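Local coordinates for putative phage capsid protein (Corynebacterium diphtheriae NCTC 13129, PDB 2R9I) that is of unknown function but is probably a phage capsid protein, of which this chain is the N-terminal domain, at residues L6-A20 with I46-R60. Numbering follows the deposited sequence.
Sequences LKDLLAHRENLMDSA and IISEIESTDEAIAAR
The guanidinium of Arg-13 has CG2 of Ile-50 over one face, 3.4 Å above the plane and offset toward the rim, and the carboxylate of Asp-54 at its edge. The two planes lie 24° apart, nearly coplanar, and the grip is side-on, one nitrogen to each oxygen. Arg-13 NH1 donates to the syn lone pair of Asp-54 OD2 at 2.9 Å, almost straight at 172° and in the guanidinium plane; Arg-13 NE reaches Asp-54 OD1 at 2.8 Å on a more bent path. A bend at chi2 of Arg-13 (-96°) carries the guanidinium across helix 46-60 to Asp-54, and the paired bonds restrict rotation of both groups.

At the edge of the His-12 ring, near its plane, lies OG1 of Thr-53, 3.7 Å from CD2 of His-12. That hydroxyl donates to Glu-49 O one turn back, leaving Thr-53 CG2 against Arg-13 CB at 3.7 Å. The Thr-53 side chain sits as a knob among Leu-9, His-12, Leu-16 and Arg-13.

Leu-9 enters the reciprocal hole of Thr-53, Ala-56, Ile-57 and Arg-60, crossing the extended Arg-60 chain at about a right angle. Ile-50 is a knob among Arg-13, Leu-16, Met-17 and Ala-20, its CG1 3.5 Å from Leu-16 CB. Beyond it, Ile-46 CG2 packs on Ala-20 CB at 3.7 Å.

The axes of segments 6-20 and 46-60 approach to 9.2 Å, nearly antiparallel; this knobs-into-holes packing joins helix 6-26 to the middle of the longer helix 33-71 as an antiparallel helical hairpin, near the centre of the modelled chain.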
loop_
_atom_site.group_PDB
_atom_site.type_symbol
_atom_site.label_atom_id
_atom_site.label_comp_id
_atom_site.label_asym_id
_atom_site.label_seq_id
_atom_site.Cartn_x
_atom_site.Cartn_y
_atom_site.Cartn_z
ATOM N N LEU A 6 6.528 12.101 -2.344
ATOM C CA LEU A 6 6.749 11.061 -1.347
ATOM C C LEU A 6 5.761 11.186 -0.192
ATOM O O LEU A 6 5.199 10.192 0.268
ATOM C CB LEU A 6 8.184 11.119 -0.820
ATOM C CG LEU A 6 8.611 9.982 0.110
ATOM C CD1 LEU A 6 8.389 8.631 -0.553
ATOM C CD2 LEU A 6 10.065 10.146 0.528
ATOM N N LYS A 7 5.555 12.413 0.274
ATOM C CA LYS A 7 4.719 12.659 1.450
ATOM C C LYS A 7 3.295 12.186 1.168
ATOM O O LYS A 7 2.601 11.702 2.063
ATOM C CB LYS A 7 4.719 14.151 1.809
ATOM C CG LYS A 7 6.081 14.708 2.311
ATOM C CD LYS A 7 6.027 16.213 2.675
ATOM C CE LYS A 7 7.415 16.685 3.146
ATOM N NZ LYS A 7 7.436 18.124 3.499
ATOM N N ASP A 8 2.886 12.330 -0.094
ATOM C CA ASP A 8 1.561 11.942 -0.570
ATOM C C ASP A 8 1.440 10.427 -0.686
ATOM O O ASP A 8 0.376 9.854 -0.374
ATOM C CB ASP A 8 1.267 12.563 -1.944
ATOM C CG ASP A 8 1.238 14.099 -1.923
ATOM O OD1 ASP A 8 0.380 14.688 -1.222
ATOM O OD2 ASP A 8 2.070 14.719 -2.641
ATOM N N LEU A 9 2.521 9.800 -1.161
ATOM C CA LEU A 9 2.603 8.356 -1.281
ATOM C C LEU A 9 2.464 7.678 0.075
ATOM O O LEU A 9 1.838 6.634 0.185
ATOM C CB LEU A 9 3.929 7.945 -1.907
ATOM C CG LEU A 9 4.012 7.825 -3.427
ATOM C CD1 LEU A 9 5.344 7.224 -3.778
ATOM C CD2 LEU A 9 2.889 6.960 -4.003
ATOM N N LEU A 10 3.047 8.279 1.103
ATOM C CA LEU A 10 2.988 7.725 2.434
ATOM C C LEU A 10 1.585 7.877 3.009
ATOM O O LEU A 10 1.077 6.938 3.628
ATOM C CB LEU A 10 4.046 8.369 3.339
ATOM C CG LEU A 10 5.520 8.110 2.957
ATOM C CD1 LEU A 10 6.499 9.122 3.624
ATOM C CD2 LEU A 10 5.920 6.683 3.291
ATOM N N ALA A 11 0.951 9.034 2.789
ATOM C CA ALA A 11 -0.432 9.219 3.222
ATOM C C ALA A 11 -1.354 8.221 2.504
ATOM O O ALA A 11 -2.252 7.608 3.120
ATOM C CB ALA A 11 -0.902 10.649 2.993
ATOM N N HIS A 12 -1.109 8.067 1.201
ATOM C CA HIS A 12 -1.881 7.177 0.345
ATOM C C HIS A 12 -1.777 5.743 0.830
ATOM O O HIS A 12 -2.800 5.051 0.966
ATOM C CB HIS A 12 -1.392 7.284 -1.097
ATOM C CG HIS A 12 -2.157 6.433 -2.054
ATOM N ND1 HIS A 12 -3.473 6.681 -2.387
ATOM C CD2 HIS A 12 -1.797 5.326 -2.745
ATOM C CE1 HIS A 12 -3.885 5.775 -3.258
ATOM N NE2 HIS A 12 -2.888 4.939 -3.490
ATOM N N ARG A 13 -0.550 5.301 1.097
ATOM C CA ARG A 13 -0.322 3.956 1.641
ATOM C C ARG A 13 -1.104 3.741 2.934
ATOM O O ARG A 13 -1.770 2.733 3.111
ATOM C CB ARG A 13 1.166 3.726 1.917
ATOM C CG ARG A 13 1.552 2.262 1.990
ATOM C CD ARG A 13 1.588 1.753 3.422
ATOM N NE ARG A 13 2.141 0.409 3.426
ATOM C CZ ARG A 13 2.031 -0.463 4.423
ATOM N NH1 ARG A 13 2.575 -1.664 4.270
ATOM N NH2 ARG A 13 1.387 -0.157 5.564
ATOM N N GLU A 14 -1.015 4.699 3.837
ATOM C CA GLU A 14 -1.671 4.571 5.098
ATOM C C GLU A 14 -3.201 4.565 4.944
ATOM O O GLU A 14 -3.879 3.814 5.653
ATOM C CB GLU A 14 -1.196 5.678 5.998
ATOM C CG GLU A 14 -1.939 5.766 7.291
ATOM C CD GLU A 14 -1.351 6.865 8.154
ATOM O OE1 GLU A 14 -0.407 7.566 7.673
ATOM O OE2 GLU A 14 -1.823 7.028 9.312
ATOM N N ASN A 15 -3.741 5.366 4.018
ATOM C CA ASN A 15 -5.192 5.299 3.664
ATOM C C ASN A 15 -5.652 3.946 3.127
ATOM O O ASN A 15 -6.710 3.447 3.479
ATOM C CB ASN A 15 -5.581 6.403 2.675
ATOM C CG ASN A 15 -5.481 7.787 3.285
ATOM O OD1 ASN A 15 -5.758 7.964 4.459
ATOM N ND2 ASN A 15 -5.096 8.768 2.496
ATOM N N LEU A 16 -4.813 3.324 2.345
ATOM C CA LEU A 16 -5.108 2.034 1.840
ATOM C C LEU A 16 -5.098 1.018 2.940
ATOM O O LEU A 16 -5.862 0.106 2.929
ATOM C CB LEU A 16 -4.082 1.670 0.795
ATOM C CG LEU A 16 -4.451 1.857 -0.662
ATOM C CD1 LEU A 16 -5.573 2.798 -0.818
ATOM C CD2 LEU A 16 -3.285 2.324 -1.410
HETATM N N MSE A 17 -4.211 1.168 3.892
HETATM C CA MSE A 17 -4.098 0.212 4.958
HETATM C C MSE A 17 -5.271 0.385 5.853
HETATM O O MSE A 17 -5.850 -0.548 6.317
HETATM C CB MSE A 17 -2.851 0.512 5.741
HETATM C CG MSE A 17 -1.764 -0.419 5.451
HETATM SE SE MSE A 17 -2.255 -1.971 6.313
HETATM C CE MSE A 17 -0.987 -3.180 5.643
ATOM N N ASP A 18 -5.596 1.623 6.110
ATOM C CA ASP A 18 -6.785 1.979 6.913
ATOM C C ASP A 18 -8.031 1.362 6.279
ATOM O O ASP A 18 -8.820 0.688 6.971
ATOM C CB ASP A 18 -6.903 3.524 7.026
ATOM C CG ASP A 18 -7.942 3.996 8.084
ATOM O OD1 ASP A 18 -7.561 4.239 9.254
ATOM O OD2 ASP A 18 -9.132 4.172 7.758
ATOM N N SER A 19 -8.201 1.527 4.957
ATOM C CA SER A 19 -9.426 1.036 4.336
ATOM C C SER A 19 -9.507 -0.485 4.195
ATOM O O SER A 19 -10.626 -1.052 4.216
ATOM C CB SER A 19 -9.766 1.770 3.044
ATOM O OG SER A 19 -8.839 1.493 2.068
ATOM N N ALA A 20 -8.346 -1.133 4.077
ATOM C CA ALA A 20 -8.253 -2.599 4.121
ATOM C C ALA A 20 -8.680 -3.105 5.494
ATOM O O ALA A 20 -9.278 -4.186 5.617
ATOM C CB ALA A 20 -6.851 -3.055 3.831
ATOM N N ILE A 46 -7.407 -4.421 -2.316
ATOM C CA ILE A 46 -6.839 -3.285 -1.633
ATOM C C ILE A 46 -5.451 -3.669 -1.186
ATOM O O ILE A 46 -4.512 -2.921 -1.434
ATOM C CB ILE A 46 -7.692 -2.860 -0.451
ATOM C CG1 ILE A 46 -9.050 -2.345 -0.960
ATOM C CG2 ILE A 46 -6.978 -1.803 0.347
ATOM C CD1 ILE A 46 -10.026 -2.010 0.186
ATOM N N ILE A 47 -5.282 -4.847 -0.587
ATOM C CA ILE A 47 -3.913 -5.206 -0.171
ATOM C C ILE A 47 -2.943 -5.270 -1.366
ATOM O O ILE A 47 -1.781 -4.881 -1.270
ATOM C CB ILE A 47 -3.776 -6.463 0.812
ATOM C CG1 ILE A 47 -3.405 -7.731 0.073
ATOM C CG2 ILE A 47 -4.969 -6.633 1.799
ATOM C CD1 ILE A 47 -1.912 -7.829 -0.146
ATOM N N SER A 48 -3.426 -5.739 -2.500
ATOM C CA SER A 48 -2.591 -5.742 -3.693
ATOM C C SER A 48 -2.104 -4.327 -4.046
ATOM O O SER A 48 -0.990 -4.137 -4.536
ATOM C CB SER A 48 -3.378 -6.325 -4.852
ATOM O OG SER A 48 -2.505 -6.586 -5.909
ATOM N N GLU A 49 -2.942 -3.337 -3.776
ATOM C CA GLU A 49 -2.574 -1.946 -4.041
ATOM C C GLU A 49 -1.608 -1.374 -3.005
ATOM O O GLU A 49 -0.731 -0.578 -3.376
ATOM C CB GLU A 49 -3.816 -1.044 -4.150
ATOM C CG GLU A 49 -4.626 -1.241 -5.405
ATOM C CD GLU A 49 -3.832 -1.110 -6.709
ATOM O OE1 GLU A 49 -2.702 -0.526 -6.719
ATOM O OE2 GLU A 49 -4.354 -1.604 -7.745
ATOM N N ILE A 50 -1.786 -1.752 -1.733
ATOM C CA ILE A 50 -0.828 -1.448 -0.678
ATOM C C ILE A 50 0.564 -1.948 -1.069
ATOM O O ILE A 50 1.519 -1.170 -1.036
ATOM C CB ILE A 50 -1.216 -2.050 0.695
ATOM C CG1 ILE A 50 -2.476 -1.391 1.251
ATOM C CG2 ILE A 50 -0.092 -1.870 1.696
ATOM C CD1 ILE A 50 -3.298 -2.288 2.169
ATOM N N GLU A 51 0.678 -3.215 -1.475
ATOM C CA GLU A 51 1.984 -3.787 -1.829
ATOM C C GLU A 51 2.647 -3.001 -2.930
ATOM O O GLU A 51 3.845 -2.680 -2.882
ATOM C CB GLU A 51 1.847 -5.228 -2.274
ATOM C CG GLU A 51 1.646 -6.186 -1.139
ATOM C CD GLU A 51 1.383 -7.600 -1.624
ATOM O OE1 GLU A 51 1.261 -7.807 -2.856
ATOM O OE2 GLU A 51 1.299 -8.519 -0.775
ATOM N N SER A 52 1.841 -2.678 -3.923
ATOM C CA SER A 52 2.296 -1.942 -5.073
ATOM C C SER A 52 2.700 -0.467 -4.750
ATOM O O SER A 52 3.596 0.111 -5.377
ATOM C CB SER A 52 1.198 -2.062 -6.110
ATOM O OG SER A 52 1.248 -0.976 -6.981
ATOM N N THR A 53 2.057 0.132 -3.748
ATOM C CA THR A 53 2.413 1.476 -3.279
ATOM C C THR A 53 3.679 1.400 -2.462
ATOM O O THR A 53 4.509 2.319 -2.493
ATOM C CB THR A 53 1.272 2.073 -2.432
ATOM O OG1 THR A 53 0.145 2.272 -3.286
ATOM C CG2 THR A 53 1.656 3.414 -1.773
ATOM N N ASP A 54 3.831 0.318 -1.712
ATOM C CA ASP A 54 5.063 0.091 -1.005
ATOM C C ASP A 54 6.252 0.086 -1.956
ATOM O O ASP A 54 7.301 0.622 -1.627
ATOM C CB ASP A 54 4.999 -1.209 -0.230
ATOM C CG ASP A 54 4.301 -1.044 1.097
ATOM O OD1 ASP A 54 4.142 0.128 1.552
ATOM O OD2 ASP A 54 3.907 -2.082 1.693
ATOM N N GLU A 55 6.082 -0.521 -3.130
ATOM C CA GLU A 55 7.135 -0.493 -4.141
ATOM C C GLU A 55 7.405 0.920 -4.634
ATOM O O GLU A 55 8.567 1.301 -4.789
ATOM C CB GLU A 55 6.801 -1.383 -5.320
ATOM C CG GLU A 55 6.784 -2.853 -4.954
ATOM C CD GLU A 55 6.199 -3.727 -6.083
ATOM O OE1 GLU A 55 5.266 -3.271 -6.826
ATOM O OE2 GLU A 55 6.681 -4.880 -6.234
ATOM N N ALA A 56 6.343 1.701 -4.874
ATOM C CA ALA A 56 6.522 3.084 -5.309
ATOM C C ALA A 56 7.347 3.867 -4.266
ATOM O O ALA A 56 8.228 4.662 -4.611
ATOM C CB ALA A 56 5.189 3.728 -5.548
ATOM N N ILE A 57 7.077 3.607 -2.988
ATOM C CA ILE A 57 7.766 4.280 -1.893
ATOM C C ILE A 57 9.238 3.878 -1.845
ATOM O O ILE A 57 10.118 4.729 -1.656
ATOM C CB ILE A 57 7.068 3.982 -0.561
ATOM C CG1 ILE A 57 5.746 4.745 -0.498
ATOM C CG2 ILE A 57 7.938 4.344 0.629
ATOM C CD1 ILE A 57 4.884 4.329 0.632
ATOM N N ALA A 58 9.498 2.587 -2.008
ATOM C CA ALA A 58 10.853 2.049 -2.022
ATOM C C ALA A 58 11.637 2.636 -3.205
ATOM O O ALA A 58 12.768 3.088 -3.036
ATOM C CB ALA A 58 10.819 0.517 -2.078
ATOM N N ALA A 59 11.015 2.661 -4.381
ATOM C CA ALA A 59 11.600 3.278 -5.555
ATOM C C ALA A 59 11.935 4.744 -5.303
ATOM O O ALA A 59 13.048 5.169 -5.598
ATOM C CB ALA A 59 10.691 3.137 -6.756
ATOM N N ARG A 60 11.006 5.522 -4.747
ATOM C CA ARG A 60 11.294 6.942 -4.507
ATOM C C ARG A 60 12.403 7.130 -3.501
ATOM O O ARG A 60 13.247 7.985 -3.707
ATOM C CB ARG A 60 10.059 7.753 -4.079
ATOM C CG ARG A 60 9.042 7.896 -5.177
ATOM C CD ARG A 60 7.819 8.708 -4.751
ATOM N NE ARG A 60 6.837 8.732 -5.836
ATOM C CZ ARG A 60 6.879 9.573 -6.875
ATOM N NH1 ARG A 60 5.950 9.501 -7.821
ATOM N NH2 ARG A 60 7.843 10.485 -6.978
#